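Local coordinates for protein lantibiotic dehydratase (Microbispora corallina, PDB 5EHK) that probably dehydrates serine and threonine residues of the NAI-107 precursor peptide in a tRNA-dependent reaction, as class I lantibiotic dehydratases do, at residues Val11-Thr16 / Gly534-Arg539; Asp420-Leu425 / Val623-Gly628; Val523-Pro528 / Leu783-Val788; Asp917-Phe922 / Thr1055-Ala1060; Thr923-Gln928 / Asp1047-Arg1052. One frame throughout, in Å; residues are numbered along the deposited sequence.

How the contacts relate
Contacts 1 and 3 lie next to each other, on the same side of the chain's centre, where the neighbouring strands 6-17 and 785-792 bring Arg15 and Glu785 together. Contact 1 is buried and mostly apolar, contact 3 is partly buried and sets a carboxylate against an alanine methyl. Contact 2, about 35 Å from contact 1 between centres, is a small, partly buried touch at the edge of a separate mixed sheet. Contacts 4 and 5 belong to the C-terminal family region, more than 60 Å from contacts 1 and 3 between centres. Both join helix 920-942 to helix 1044-1059: contact 4, partly buried, sets leucine and aromatic side chains around the Ala1056 methyl, and contact 5, buried, uses small ones.

Contact 1: Val11-Thr16 / Gly534-Arg539; sequences VFMVRT and GATLGR
Met13 lays its side chain over Leu537 and Thr536, joining a strand to a loop in the N-terminal half of this lantibiotic dehydratase. Strand 6-17 runs antiparallel between strands 147-155 and 785-792, and Gly534-Arg539 belongs to the connection that leads from strand 521-524 to helix 545-556. Alternation along the strand turns Met13 and Arg15 to the same side, toward this loop, while Phe12 points away from it.

Nearest its own backbone, Met13 CB packs on Leu537 CG at 3.9 Å. Further out the chain bends at its last torsion (chi3 73°), which swings CE across the end of Thr536 at about a right angle, 4.0 Å from CG2. Thr536 is turned to suit its two environments: CG2 stands opposite the backbone N and faces the strand, whereas OG1, beside the N, is hydrogen-bonded to Glu502. The loop therefore offers the strand a methyl and buries a satisfied hydroxyl. Leu537 and Val11 both rest on Val547 of helix 545-556, which backs this apolar patch.

Arg15 runs out extended from CG to NE, and its charge is met by Glu785 through NH1. The other terminal nitrogen, NH2, turns to the loop, with Thr536 CG2 at the edge of the guanidinium, near its plane, 3.2 Å from NH2.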
# COMPACT_ATOMS: atom_id res chain seq x y z
N VAL A 11 -13.91 42.10 11.58
CA VAL A 11 -15.16 41.50 12.05
C VAL A 11 -15.03 40.00 12.09
O VAL A 11 -14.13 39.44 11.47
CB VAL A 11 -16.36 41.86 11.16
CG1 VAL A 11 -16.51 43.36 11.08
CG2 VAL A 11 -16.19 41.26 9.78
N PHE A 12 -15.94 39.37 12.83
CA PHE A 12 -15.98 37.92 12.93
C PHE A 12 -17.40 37.49 13.21
O PHE A 12 -18.21 38.32 13.57
CB PHE A 12 -15.00 37.39 13.99
CG PHE A 12 -15.13 38.04 15.34
CD1 PHE A 12 -16.25 37.81 16.14
CD2 PHE A 12 -14.11 38.85 15.83
CE1 PHE A 12 -16.35 38.38 17.39
CE2 PHE A 12 -14.21 39.42 17.08
CZ PHE A 12 -15.34 39.19 17.86
N MET A 13 -17.70 36.21 13.01
CA MET A 13 -19.05 35.71 13.26
C MET A 13 -19.08 34.99 14.60
O MET A 13 -18.05 34.52 15.07
CB MET A 13 -19.54 34.79 12.14
CG MET A 13 -21.04 34.50 12.18
SD MET A 13 -21.64 33.23 11.04
CE MET A 13 -21.01 31.73 11.80
N VAL A 14 -20.25 34.92 15.21
CA VAL A 14 -20.41 34.29 16.51
C VAL A 14 -21.52 33.29 16.36
O VAL A 14 -22.54 33.61 15.73
CB VAL A 14 -20.82 35.30 17.59
CG1 VAL A 14 -20.98 34.60 18.93
CG2 VAL A 14 -19.79 36.41 17.69
N ARG A 15 -21.30 32.08 16.85
CA ARG A 15 -22.35 31.07 16.92
C ARG A 15 -22.71 30.91 18.37
O ARG A 15 -21.81 30.90 19.22
CB ARG A 15 -21.88 29.71 16.41
CG ARG A 15 -21.00 29.69 15.17
CD ARG A 15 -20.66 28.25 14.81
NE ARG A 15 -19.92 28.15 13.56
CZ ARG A 15 -18.66 27.74 13.48
NH1 ARG A 15 -17.99 27.40 14.58
NH2 ARG A 15 -18.06 27.69 12.31
N THR A 16 -23.99 30.81 18.69
CA THR A 16 -24.40 30.69 20.08
C THR A 16 -25.80 30.12 20.27
O THR A 16 -26.67 30.32 19.42
CB THR A 16 -24.25 32.06 20.76
OG1 THR A 16 -23.13 32.01 21.65
CG2 THR A 16 -25.52 32.48 21.52
N GLY A 534 -14.24 33.81 4.88
CA GLY A 534 -15.60 34.11 4.44
C GLY A 534 -16.51 32.89 4.21
O GLY A 534 -17.74 33.02 4.11
N ALA A 535 -15.90 31.70 4.13
CA ALA A 535 -16.66 30.50 3.81
C ALA A 535 -17.71 30.20 4.87
O ALA A 535 -18.86 29.90 4.54
CB ALA A 535 -15.73 29.31 3.64
N THR A 536 -17.32 30.28 6.14
CA THR A 536 -18.24 29.96 7.22
C THR A 536 -19.35 31.01 7.34
O THR A 536 -20.49 30.69 7.66
CB THR A 536 -17.51 29.84 8.58
OG1 THR A 536 -16.52 28.81 8.50
CG2 THR A 536 -18.50 29.48 9.70
N LEU A 537 -19.02 32.26 7.04
CA LEU A 537 -19.98 33.35 7.19
C LEU A 537 -21.01 33.32 6.06
O LEU A 537 -22.11 33.87 6.17
CB LEU A 537 -19.25 34.70 7.21
CG LEU A 537 -18.36 35.07 8.40
CD1 LEU A 537 -17.13 34.20 8.57
CD2 LEU A 537 -17.93 36.50 8.26
N GLY A 538 -20.62 32.65 4.97
CA GLY A 538 -21.34 32.68 3.72
C GLY A 538 -22.84 32.51 3.74
O GLY A 538 -23.56 33.37 3.22
N ARG A 539 -23.33 31.41 4.31
CA ARG A 539 -24.75 31.09 4.25
C ARG A 539 -25.60 31.90 5.26
O ARG A 539 -26.82 31.72 5.37
CB ARG A 539 -24.96 29.59 4.46
CG ARG A 539 -24.67 29.16 5.88
CD ARG A 539 -25.47 27.93 6.21
NE ARG A 539 -25.15 27.38 7.52
CZ ARG A 539 -26.09 27.00 8.39
NH1 ARG A 539 -27.37 27.15 8.09
NH2 ARG A 539 -25.74 26.51 9.58

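Contact 2: Asp420-Leu425 / Val623-Gly628; sequences DRAVPL and VHLPTG
Leu625 reaches across to Ala422, and this pair of apolar side chains is the firmer part of a small contact: CD2 of Leu625 lies 4.0 Å from Ala422 CB. The leucine places CG beside its backbone N (chi1 -69°), and its two methyls fork. While CD2 meets the buried alanine, CD1 stops 4.4 Å from CA of Pro424, a looser approach to a residue whose CB points away from the leucine.

The solvent side lies beyond Leu625, where Pro626 and Thr627 are exposed in the turn that links strands 620-624 and 629-634. That turn holds its own shape: His624 O takes the backbone N-H groups of both Thr627 and Gly628, and His624 ND1 shares a nearly straight hydrogen bond with Thr627 OG1 (2.9 Å, 168°). Pro626 CD sits over the centre of one face of the imidazole, whose NE2 is hydrogen-bonded to Glu610.

In the mixed sheet to which both segments belong, strand 611-615 runs between strands 423-424 and 620-624, pairing through Val613 with Val423 and through Gly612 with Val623. Leu625 thus bridges past an intervening strand, with Ala805 against it as well. Helix 407-417 packs on Val423, and helix 647-656 packs on Leu425.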
# COMPACT_ATOMS: atom_id res chain seq x y z
N ASP A 420 4.46 20.83 -20.17
CA ASP A 420 4.21 21.87 -21.16
C ASP A 420 2.91 21.68 -21.90
O ASP A 420 2.82 21.98 -23.08
CB ASP A 420 5.33 21.98 -22.18
CG ASP A 420 6.66 22.30 -21.55
OD1 ASP A 420 6.85 23.48 -21.17
OD2 ASP A 420 7.51 21.38 -21.44
N ARG A 421 1.90 21.18 -21.21
CA ARG A 421 0.67 20.84 -21.87
C ARG A 421 -0.50 21.10 -20.94
O ARG A 421 -0.41 20.83 -19.75
CB ARG A 421 0.68 19.38 -22.30
CG ARG A 421 -0.64 18.90 -22.87
CD ARG A 421 -0.47 17.80 -23.89
NE ARG A 421 -1.78 17.33 -24.34
CZ ARG A 421 -2.09 16.06 -24.56
NH1 ARG A 421 -1.16 15.12 -24.39
NH2 ARG A 421 -3.32 15.74 -24.96
N ALA A 422 -1.56 21.68 -21.47
CA ALA A 422 -2.77 21.87 -20.69
C ALA A 422 -3.82 20.93 -21.25
O ALA A 422 -3.87 20.71 -22.46
CB ALA A 422 -3.24 23.30 -20.75
N VAL A 423 -4.65 20.37 -20.39
CA VAL A 423 -5.66 19.46 -20.85
C VAL A 423 -6.99 20.04 -20.44
O VAL A 423 -7.16 20.41 -19.30
CB VAL A 423 -5.46 18.07 -20.21
CG1 VAL A 423 -6.53 17.10 -20.68
CG2 VAL A 423 -4.08 17.52 -20.53
N PRO A 424 -7.92 20.16 -21.37
CA PRO A 424 -9.20 20.76 -20.95
C PRO A 424 -9.71 20.05 -19.73
O PRO A 424 -9.78 18.84 -19.79
CB PRO A 424 -10.12 20.50 -22.14
CG PRO A 424 -9.19 20.41 -23.33
CD PRO A 424 -7.93 19.73 -22.78
N LEU A 425 -9.94 20.75 -18.61
CA LEU A 425 -10.58 20.12 -17.45
C LEU A 425 -11.86 19.55 -18.00
O LEU A 425 -12.61 20.31 -18.62
CB LEU A 425 -10.95 21.17 -16.40
CG LEU A 425 -11.59 20.55 -15.16
CD1 LEU A 425 -11.09 21.21 -13.94
CD2 LEU A 425 -13.09 20.66 -15.21
N VAL A 623 -5.98 26.74 -15.61
CA VAL A 623 -5.64 27.75 -16.61
C VAL A 623 -6.87 28.13 -17.40
O VAL A 623 -7.59 27.25 -17.86
CB VAL A 623 -4.54 27.26 -17.57
CG1 VAL A 623 -4.29 28.27 -18.65
CG2 VAL A 623 -3.29 27.03 -16.82
N HIS A 624 -7.12 29.43 -17.56
CA HIS A 624 -8.17 29.87 -18.47
C HIS A 624 -7.55 29.87 -19.84
O HIS A 624 -6.72 30.73 -20.16
CB HIS A 624 -8.73 31.24 -18.10
CG HIS A 624 -9.81 31.73 -19.02
ND1 HIS A 624 -9.62 32.75 -19.93
CD2 HIS A 624 -11.10 31.34 -19.17
CE1 HIS A 624 -10.74 32.96 -20.60
NE2 HIS A 624 -11.66 32.12 -20.16
N LEU A 625 -7.93 28.86 -20.62
CA LEU A 625 -7.32 28.61 -21.93
C LEU A 625 -7.37 29.79 -22.91
O LEU A 625 -6.35 30.11 -23.51
CB LEU A 625 -7.91 27.33 -22.55
CG LEU A 625 -7.51 26.06 -21.82
CD1 LEU A 625 -8.26 24.84 -22.29
CD2 LEU A 625 -6.02 25.89 -21.95
N PRO A 626 -8.52 30.48 -23.04
CA PRO A 626 -8.51 31.58 -24.00
C PRO A 626 -7.47 32.67 -23.75
O PRO A 626 -7.04 33.28 -24.72
CB PRO A 626 -9.92 32.17 -23.87
CG PRO A 626 -10.76 30.98 -23.50
CD PRO A 626 -9.89 30.20 -22.56
N THR A 627 -7.06 32.89 -22.49
CA THR A 627 -6.25 34.06 -22.16
C THR A 627 -4.85 33.77 -21.61
O THR A 627 -4.02 34.66 -21.54
CB THR A 627 -6.98 35.00 -21.20
OG1 THR A 627 -7.20 34.32 -19.96
CG2 THR A 627 -8.32 35.44 -21.79
N GLY A 628 -4.59 32.53 -21.23
CA GLY A 628 -3.29 32.21 -20.66
C GLY A 628 -3.04 32.82 -19.29
O GLY A 628 -1.94 33.28 -18.97

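Contact 3: Val523-Pro528 / Leu783-Val788; sequences VLAPGP and LAEIVV
Glu785 leaves its strand past Ala525, and its outer half comes up against the alanine methyl, with CG and the carboxylate atoms CD and OE2 almost equally close. At the root, CB is still 5.2 Å from Ala525 CB. The next carbon, CG, closes to 3.8 Å from that methyl, and the extended chain beyond it (chi2 157°) carries the carboxylate alongside the alanine, with CD at 3.9 Å.

At the tip the two oxygens part company. OE2 lies 3.7 Å from Ala525 CB and 4.4 Å from Pro526 O; Arg735 donates a hydrogen bond to that carbonyl and makes a long, weak ion pair with OE2. OE1 turns to the N-terminal strand, where Arg15 is its salt-bridge partner. That salt bridge would favour the charged form of this buried glutamate.

The two segments are not adjacent strands. Strand 500-508 runs between them, antiparallel to both, with Gly504 bonded through its backbone to Ala525 and Val505 to Ile786. Ala525 follows directly after the end of strand 521-524, whose other side pairs with strand 685-693, while strand 785-792 has strand 6-17 beyond it.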
# COMPACT_ATOMS: atom_id res chain seq x y z
N VAL A 523 -9.59 28.81 23.13
CA VAL A 523 -9.65 27.36 22.94
C VAL A 523 -10.11 27.04 21.51
O VAL A 523 -11.23 27.40 21.11
CB VAL A 523 -10.58 26.72 23.98
CG1 VAL A 523 -10.71 25.21 23.76
CG2 VAL A 523 -10.05 27.00 25.37
N LEU A 524 -9.24 26.40 20.71
CA LEU A 524 -9.62 26.04 19.34
C LEU A 524 -10.77 25.06 19.40
O LEU A 524 -10.67 24.02 20.04
CB LEU A 524 -8.44 25.41 18.60
CG LEU A 524 -7.51 26.36 17.84
CD1 LEU A 524 -7.31 27.68 18.59
CD2 LEU A 524 -6.16 25.69 17.65
N ALA A 525 -11.86 25.39 18.73
CA ALA A 525 -13.10 24.65 18.88
C ALA A 525 -13.04 23.33 18.13
O ALA A 525 -12.29 23.21 17.17
CB ALA A 525 -14.27 25.49 18.40
N PRO A 526 -13.83 22.34 18.57
CA PRO A 526 -13.94 21.11 17.77
C PRO A 526 -14.69 21.37 16.47
O PRO A 526 -15.46 22.32 16.37
CB PRO A 526 -14.74 20.17 18.68
CG PRO A 526 -15.56 21.09 19.54
CD PRO A 526 -14.68 22.30 19.78
N GLY A 527 -14.46 20.53 15.47
CA GLY A 527 -15.08 20.69 14.17
C GLY A 527 -14.01 21.08 13.17
O GLY A 527 -12.90 21.45 13.57
N PRO A 528 -14.32 20.99 11.86
CA PRO A 528 -13.37 21.40 10.83
C PRO A 528 -13.27 22.92 10.65
O PRO A 528 -14.25 23.65 10.85
CB PRO A 528 -13.92 20.75 9.55
CG PRO A 528 -15.38 20.64 9.79
CD PRO A 528 -15.54 20.38 11.28
N LEU A 783 -19.73 28.75 25.96
CA LEU A 783 -20.93 28.31 25.29
C LEU A 783 -21.08 29.02 23.97
O LEU A 783 -22.13 28.95 23.33
CB LEU A 783 -22.16 28.67 26.11
CG LEU A 783 -22.35 28.04 27.48
CD1 LEU A 783 -23.77 28.30 27.93
CD2 LEU A 783 -22.04 26.56 27.41
N ALA A 784 -20.02 29.71 23.56
CA ALA A 784 -20.10 30.51 22.36
C ALA A 784 -18.88 30.24 21.53
O ALA A 784 -17.77 30.12 22.06
CB ALA A 784 -20.14 31.96 22.73
N GLU A 785 -19.09 30.10 20.23
CA GLU A 785 -18.00 29.89 19.29
C GLU A 785 -17.75 31.18 18.53
O GLU A 785 -18.70 31.86 18.11
CB GLU A 785 -18.33 28.75 18.31
CG GLU A 785 -17.42 27.53 18.46
CD GLU A 785 -18.07 26.25 17.91
OE1 GLU A 785 -18.77 26.34 16.87
OE2 GLU A 785 -17.93 25.18 18.55
N ILE A 786 -16.49 31.54 18.38
CA ILE A 786 -16.13 32.69 17.58
C ILE A 786 -15.45 32.21 16.31
O ILE A 786 -14.49 31.44 16.37
CB ILE A 786 -15.21 33.63 18.39
CG1 ILE A 786 -16.00 34.21 19.56
CG2 ILE A 786 -14.68 34.72 17.52
CD1 ILE A 786 -15.16 34.84 20.62
N VAL A 787 -15.97 32.60 15.15
CA VAL A 787 -15.32 32.24 13.89
C VAL A 787 -14.53 33.41 13.34
O VAL A 787 -15.10 34.38 12.84
CB VAL A 787 -16.32 31.82 12.82
CG1 VAL A 787 -15.58 31.26 11.62
CG2 VAL A 787 -17.27 30.78 13.36
N VAL A 788 -13.22 33.31 13.38
CA VAL A 788 -12.38 34.41 12.95
C VAL A 788 -11.56 34.08 11.73
O VAL A 788 -10.72 33.22 11.79
CB VAL A 788 -11.51 34.92 14.14
CG1 VAL A 788 -11.33 33.85 15.19
CG2 VAL A 788 -10.17 35.52 13.66

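Contact 4: Asp917-Phe922 / Thr1055-Ala1060; sequences DALAEF and TAYREA
Ala1056 presses its methyl onto the face of Phe922, a CH-pi contact in an antiparallel helix pair: the start of helix 920-942 lies against the end of helix 1044-1059 in the C-terminal region of the dehydratase. CB of Ala1056 is 3.8 Å from the centroid of the Phe922 ring and 27° off the ring normal, so it sits over the face but shifted toward the rim, on the side of CZ and CE2. Phe922 keeps its CG beside the backbone N (chi1 -59°), which places Leu919 CA at the ring's edge, in its plane.

Leu919, a turn earlier, is forked between two partners. CD2 shares the Ala1056 methyl with the phenylalanine, at 4.1 Å, while CD1 goes to Tyr1057. The tyrosine is met differently from the phenylalanine: it offers an edge, not a face. With CG trans to N (chi1 176°), its ring is sent toward Thr1069, Gln1070 and Leu1073 of helix 1068-1085, and Leu919 meets its edge. Phe1053, one turn back on helix 1044-1059, also touches both Leu919 and Phe922. At that tyrosine rim, CD1 of Leu919 lies in the ring plane, 3.7 Å from Tyr1057 CD1.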
# COMPACT_ATOMS: atom_id res chain seq x y z
N ASP A 917 7.52 16.63 -35.81
CA ASP A 917 7.32 15.65 -36.87
C ASP A 917 8.29 15.75 -38.05
O ASP A 917 8.54 14.76 -38.74
CB ASP A 917 5.86 15.64 -37.38
CG ASP A 917 4.82 15.42 -36.27
OD1 ASP A 917 5.17 15.02 -35.14
OD2 ASP A 917 3.63 15.63 -36.56
N ALA A 918 8.84 16.93 -38.30
CA ALA A 918 9.76 17.06 -39.44
C ALA A 918 11.02 16.27 -39.17
O ALA A 918 11.70 15.82 -40.09
CB ALA A 918 10.09 18.50 -39.73
N LEU A 919 11.33 16.11 -37.89
CA LEU A 919 12.54 15.42 -37.48
C LEU A 919 12.34 13.93 -37.25
O LEU A 919 13.30 13.22 -36.92
CB LEU A 919 13.10 16.08 -36.23
CG LEU A 919 13.62 17.47 -36.58
CD1 LEU A 919 14.22 18.17 -35.36
CD2 LEU A 919 14.65 17.37 -37.72
N ALA A 920 11.12 13.45 -37.48
CA ALA A 920 10.76 12.07 -37.15
C ALA A 920 11.68 11.01 -37.76
O ALA A 920 12.08 10.06 -37.08
CB ALA A 920 9.31 11.79 -37.53
N GLU A 921 12.03 11.17 -39.03
CA GLU A 921 12.87 10.17 -39.67
C GLU A 921 14.24 10.09 -39.02
O GLU A 921 14.85 9.02 -38.96
CB GLU A 921 13.00 10.45 -41.16
CG GLU A 921 11.76 10.14 -41.94
CD GLU A 921 11.30 8.70 -41.78
OE1 GLU A 921 12.12 7.76 -41.92
OE2 GLU A 921 10.09 8.51 -41.56
N PHE A 922 14.74 11.22 -38.54
CA PHE A 922 16.03 11.22 -37.86
C PHE A 922 15.92 10.53 -36.49
O PHE A 922 16.83 9.83 -36.05
CB PHE A 922 16.57 12.65 -37.70
CG PHE A 922 16.76 13.37 -39.01
CD1 PHE A 922 17.91 13.17 -39.76
CD2 PHE A 922 15.78 14.24 -39.49
CE1 PHE A 922 18.09 13.83 -40.97
CE2 PHE A 922 15.96 14.90 -40.71
CZ PHE A 922 17.12 14.71 -41.44
N THR A 1055 22.53 17.78 -37.09
CA THR A 1055 22.60 18.70 -38.22
C THR A 1055 21.24 19.24 -38.65
O THR A 1055 21.04 20.45 -38.64
CB THR A 1055 23.32 18.08 -39.42
OG1 THR A 1055 24.73 18.15 -39.19
CG2 THR A 1055 23.00 18.85 -40.71
N ALA A 1056 20.30 18.36 -39.03
CA ALA A 1056 18.98 18.82 -39.46
C ALA A 1056 18.31 19.58 -38.34
O ALA A 1056 17.45 20.44 -38.57
CB ALA A 1056 18.11 17.65 -39.90
N TYR A 1057 18.72 19.27 -37.12
CA TYR A 1057 18.16 19.97 -35.99
C TYR A 1057 18.61 21.42 -35.89
O TYR A 1057 17.82 22.31 -35.59
CB TYR A 1057 18.48 19.26 -34.69
CG TYR A 1057 17.95 20.08 -33.55
CD1 TYR A 1057 16.59 20.16 -33.32
CD2 TYR A 1057 18.81 20.80 -32.75
CE1 TYR A 1057 16.10 20.93 -32.31
CE2 TYR A 1057 18.33 21.57 -31.74
CZ TYR A 1057 16.98 21.63 -31.52
OH TYR A 1057 16.50 22.40 -30.49
N ARG A 1058 19.90 21.65 -36.12
CA ARG A 1058 20.41 23.01 -36.11
C ARG A 1058 19.88 23.77 -37.32
O ARG A 1058 19.64 24.96 -37.24
CB ARG A 1058 21.95 23.02 -36.08
CG ARG A 1058 22.54 22.89 -34.69
CD ARG A 1058 24.07 22.83 -34.73
NE ARG A 1058 24.55 21.90 -35.75
CZ ARG A 1058 24.86 20.63 -35.52
NH1 ARG A 1058 24.76 20.13 -34.29
NH2 ARG A 1058 25.27 19.87 -36.53
N GLU A 1059 19.67 23.08 -38.44
CA GLU A 1059 19.11 23.69 -39.64
C GLU A 1059 17.70 24.28 -39.44
O GLU A 1059 17.33 25.25 -40.11
CB GLU A 1059 19.08 22.67 -40.78
CG GLU A 1059 19.92 23.06 -41.97
CD GLU A 1059 21.17 22.21 -42.11
OE1 GLU A 1059 22.08 22.33 -41.26
OE2 GLU A 1059 21.23 21.42 -43.09
N ALA A 1060 16.95 23.72 -38.51
CA ALA A 1060 15.54 24.03 -38.31
C ALA A 1060 15.36 24.91 -37.08
O ALA A 1060 14.25 25.36 -36.75
CB ALA A 1060 14.73 22.75 -38.18

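Contact 5: Thr923-Gln928 / Asp1047-Arg1052; sequences TETAFQ and DEAVRR
Ala926 and Ala1049 bring the antiparallel helices 920-942 and 1044-1059 close together, their CA atoms just 5.3 Å apart. With so little between the backbones, the methyl of Ala1049 does the touching: CB comes to 4.1 Å from Ala926 CA, against the main chain itself, and to 3.6 Å from Thr925 CG2. The threonine is turned to present carbon here: a chi1 of -72° keeps OG1 beside the backbone N, where it is hydrogen-bonded to Glu921 O one turn back along the same helix. Val1050, next to Ala1049, lies against Ala964 and Phe965 of helix 950-965.

Glu1048 and Arg1051 stand clear of segment 923-928, while Arg1052 starts out toward it without touching. Glu1048 forms a salt-bridge network with the two arginines that follow a turn later. Arg1051 grips OE2 side-on with NE and NH2, at 3.0 and 2.8 Å; the oxygen lies in the guanidinium plane and offers NH2 its anti lone pair. Arg1052 NH1 adds a weak bond to Glu1048 OE1.

These ion pairs stay within one helix, so across the interface the chemistry is purely van der Waals: small side chains, with the threonine hydroxyl bonded within its own helix, hold the two helices by close fit rather than by directional bonds.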
# COMPACT_ATOMS: atom_id res chain seq x y z
N THR A 923 14.77 10.73 -35.84
CA THR A 923 14.51 10.07 -34.58
C THR A 923 14.39 8.56 -34.75
O THR A 923 15.04 7.81 -34.02
CB THR A 923 13.25 10.63 -33.89
OG1 THR A 923 13.39 12.05 -33.72
CG2 THR A 923 13.04 9.96 -32.52
N GLU A 924 13.59 8.10 -35.70
CA GLU A 924 13.44 6.66 -35.89
C GLU A 924 14.78 6.02 -36.18
O GLU A 924 15.11 4.94 -35.70
CB GLU A 924 12.46 6.34 -37.01
CG GLU A 924 11.02 6.79 -36.72
CD GLU A 924 10.39 6.03 -35.56
OE1 GLU A 924 10.76 4.86 -35.36
OE2 GLU A 924 9.53 6.60 -34.85
N THR A 925 15.58 6.73 -36.95
CA THR A 925 16.87 6.18 -37.32
C THR A 925 17.82 6.09 -36.14
O THR A 925 18.45 5.03 -35.92
CB THR A 925 17.47 6.96 -38.47
OG1 THR A 925 16.73 6.63 -39.66
CG2 THR A 925 18.92 6.57 -38.71
N ALA A 926 17.89 7.16 -35.36
CA ALA A 926 18.67 7.11 -34.14
C ALA A 926 18.26 5.90 -33.28
O ALA A 926 19.11 5.10 -32.87
CB ALA A 926 18.54 8.41 -33.38
N PHE A 927 16.96 5.75 -33.04
CA PHE A 927 16.43 4.64 -32.26
C PHE A 927 16.81 3.29 -32.87
O PHE A 927 17.24 2.40 -32.16
CB PHE A 927 14.91 4.72 -32.15
CG PHE A 927 14.43 5.82 -31.27
CD1 PHE A 927 15.31 6.67 -30.62
CD2 PHE A 927 13.07 6.01 -31.06
CE1 PHE A 927 14.86 7.69 -29.80
CE2 PHE A 927 12.62 7.02 -30.25
CZ PHE A 927 13.52 7.86 -29.62
N GLN A 928 16.71 3.15 -34.19
CA GLN A 928 17.10 1.87 -34.80
C GLN A 928 18.58 1.56 -34.58
O GLN A 928 18.91 0.50 -34.06
CB GLN A 928 16.80 1.82 -36.30
CG GLN A 928 17.03 0.43 -36.88
CD GLN A 928 16.83 0.38 -38.36
OE1 GLN A 928 15.75 0.68 -38.87
NE2 GLN A 928 17.88 0.01 -39.08
N ASP A 1047 26.49 6.70 -34.24
CA ASP A 1047 27.07 8.04 -34.24
C ASP A 1047 26.71 8.79 -35.55
O ASP A 1047 26.44 9.99 -35.53
CB ASP A 1047 28.59 8.00 -34.05
CG ASP A 1047 28.99 7.80 -32.59
OD1 ASP A 1047 28.10 7.94 -31.73
OD2 ASP A 1047 30.18 7.53 -32.29
N GLU A 1048 26.68 8.07 -36.67
CA GLU A 1048 26.34 8.70 -37.92
C GLU A 1048 24.94 9.25 -37.82
O GLU A 1048 24.72 10.44 -38.10
CB GLU A 1048 26.43 7.74 -39.11
CG GLU A 1048 27.58 8.03 -40.07
CD GLU A 1048 27.52 9.43 -40.69
OE1 GLU A 1048 26.76 9.62 -41.67
OE2 GLU A 1048 28.23 10.34 -40.20
N ALA A 1049 24.00 8.41 -37.39
CA ALA A 1049 22.61 8.80 -37.30
C ALA A 1049 22.41 10.01 -36.42
O ALA A 1049 21.61 10.90 -36.72
CB ALA A 1049 21.78 7.65 -36.80
N VAL A 1050 23.16 10.08 -35.34
CA VAL A 1050 22.98 11.18 -34.43
C VAL A 1050 23.58 12.43 -35.04
O VAL A 1050 23.05 13.52 -34.85
CB VAL A 1050 23.57 10.86 -33.06
CG1 VAL A 1050 23.62 12.09 -32.17
CG2 VAL A 1050 22.74 9.81 -32.43
N ARG A 1051 24.67 12.26 -35.78
CA ARG A 1051 25.28 13.41 -36.43
C ARG A 1051 24.25 14.06 -37.35
O ARG A 1051 24.01 15.27 -37.22
CB ARG A 1051 26.56 13.05 -37.19
CG ARG A 1051 27.83 13.54 -36.51
CD ARG A 1051 29.07 13.36 -37.37
NE ARG A 1051 29.18 12.00 -37.92
CZ ARG A 1051 29.70 10.96 -37.27
NH1 ARG A 1051 30.18 11.11 -36.03
NH2 ARG A 1051 29.74 9.75 -37.86
N ARG A 1052 23.63 13.27 -38.24
CA ARG A 1052 22.65 13.83 -39.17
C ARG A 1052 21.51 14.54 -38.43
O ARG A 1052 21.16 15.67 -38.78
CB ARG A 1052 22.05 12.77 -40.10
CG ARG A 1052 22.91 11.56 -40.31
CD ARG A 1052 23.13 11.26 -41.76
NE ARG A 1052 22.54 9.99 -42.17
CZ ARG A 1052 23.22 8.97 -42.71
NH1 ARG A 1052 24.53 9.03 -42.89
NH2 ARG A 1052 22.58 7.87 -43.07